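Local coordinates for protein caspase subunit p21 (Drosophila melanogaster, PDB 3SIR) that acts as a caspase, a cysteine endopeptidase of the activation cascade that carries out apoptosis, at residues A[117-120]-A[121-124]. The protein carries 1 engineered substitution. Numbering follows the deposited sequence.
Sequences FFTA and NHCP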
# COMPACT_ATOMS: atom_id res chain seq x y z
N PHE A 117 0.13 -5.05 -19.01
CA PHE A 117 -0.05 -4.06 -20.06
C PHE A 117 0.64 -2.75 -19.71
O PHE A 117 0.91 -1.93 -20.59
CB PHE A 117 -1.54 -3.81 -20.33
CG PHE A 117 -2.25 -5.02 -20.85
CD1 PHE A 117 -1.70 -5.78 -21.87
CD2 PHE A 117 -3.42 -5.46 -20.25
CE1 PHE A 117 -2.34 -6.92 -22.32
CE2 PHE A 117 -4.04 -6.61 -20.68
CZ PHE A 117 -3.48 -7.37 -21.70
N PHE A 118 0.92 -2.56 -18.43
CA PHE A 118 1.34 -1.26 -17.91
C PHE A 118 2.81 -1.24 -17.49
O PHE A 118 3.35 -0.19 -17.17
CB PHE A 118 0.45 -0.84 -16.74
CG PHE A 118 -0.98 -0.57 -17.12
CD1 PHE A 118 -1.34 0.62 -17.71
CD2 PHE A 118 -1.96 -1.53 -16.89
CE1 PHE A 118 -2.65 0.85 -18.10
CE2 PHE A 118 -3.27 -1.30 -17.26
CZ PHE A 118 -3.62 -0.11 -17.88
N THR A 119 3.45 -2.41 -17.44
CA THR A 119 4.85 -2.44 -17.03
C THR A 119 5.61 -1.36 -17.80
O THR A 119 5.06 -0.78 -18.74
CB THR A 119 5.50 -3.82 -17.29
OG1 THR A 119 5.70 -4.00 -18.70
CG2 THR A 119 4.63 -4.93 -16.76
N ALA A 120 6.84 -1.08 -17.40
CA ALA A 120 7.70 -0.18 -18.17
C ALA A 120 8.07 -0.76 -19.54
O ALA A 120 8.09 -0.05 -20.55
CB ALA A 120 8.95 0.17 -17.38
N ASN A 121 8.33 -2.06 -19.57
CA ASN A 121 8.49 -2.78 -20.84
C ASN A 121 7.29 -2.59 -21.76
O ASN A 121 7.40 -1.91 -22.79
CB ASN A 121 8.75 -4.27 -20.59
CG ASN A 121 10.22 -4.64 -20.74
OD1 ASN A 121 11.10 -3.78 -20.70
ND2 ASN A 121 10.48 -5.93 -20.91
N HIS A 122 6.13 -3.09 -21.33
CA HIS A 122 4.94 -3.10 -22.18
C HIS A 122 4.38 -1.71 -22.48
O HIS A 122 3.57 -1.55 -23.39
CB HIS A 122 3.84 -3.97 -21.54
CG HIS A 122 4.16 -5.43 -21.55
ND1 HIS A 122 3.46 -6.34 -22.33
CD2 HIS A 122 5.11 -6.15 -20.91
CE1 HIS A 122 3.98 -7.54 -22.17
NE2 HIS A 122 5.00 -7.45 -21.33
N CYS A 123 4.77 -0.72 -21.68
CA CYS A 123 4.15 0.60 -21.76
C CYS A 123 5.17 1.69 -21.46
O CYS A 123 5.18 2.24 -20.36
CB CYS A 123 2.98 0.70 -20.79
SG CYS A 123 1.93 2.14 -21.04
N PRO A 124 6.03 2.00 -22.44
CA PRO A 124 7.25 2.75 -22.17
C PRO A 124 7.03 4.27 -22.14
O PRO A 124 7.97 5.02 -21.84
CB PRO A 124 8.17 2.36 -23.32
CG PRO A 124 7.26 1.93 -24.42
CD PRO A 124 6.07 1.31 -23.74
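Thr119 and His122 form the polar centre of this local turn. The hydroxyl oxygen Thr119 OG1 accepts the backbone N-H of His122 at 2.8 Å from His122 N, and at 171° the bond is almost straight. A chi1 of 72° sets OG1 between the backbone N and the carbonyl carbon of its own residue, turning the oxygen toward the chain that folds back beneath it. A second, weak bond runs from Cys123 N to Thr119 O at 3.0 Å, bent to 121° at the hydrogen. The pair has the pattern of an ST-motif, the hydroxyl bond being the firm one and the carbonyl bond weak. The backbone from Ala120 to His122 has helical torsions, but no regular helix follows.

Contacts through carbon complete the turn. The His122 imidazole presents its edge to the threonine hydroxyl, near the ring plane, with CD2 3.1 Å from Thr119 OG1. Its CG lies beside the backbone N, anti to the carbonyl carbon, which keeps the ring on the side where OG1 accepts that N-H. Cys123 is buried, and its CB sits 3.4 Å from Phe117 O and 3.3 Å from Thr119 O. At the far end, Pro124 CA makes a C-H...O contact with Ala120 O at 3.3 Å.

Thr119 OG1 also has a weak hydrogen bond with Ser116 O, which ties the turn back to the chain entering it, while Thr119 touches His169 and Ala120 touches Ala127 in neighbouring loops. Phe117 and Phe118 send their CB atoms away from 121-124, and their rings pack on helix 68-79, against Glu76 and Ala79 and against Ile75 and Ala79 respectively. Away from the active-site residues inferred from related caspases, residues 117-124 belong to the connection between helix 107-113 and strand 131-138 of the central caspase sheet.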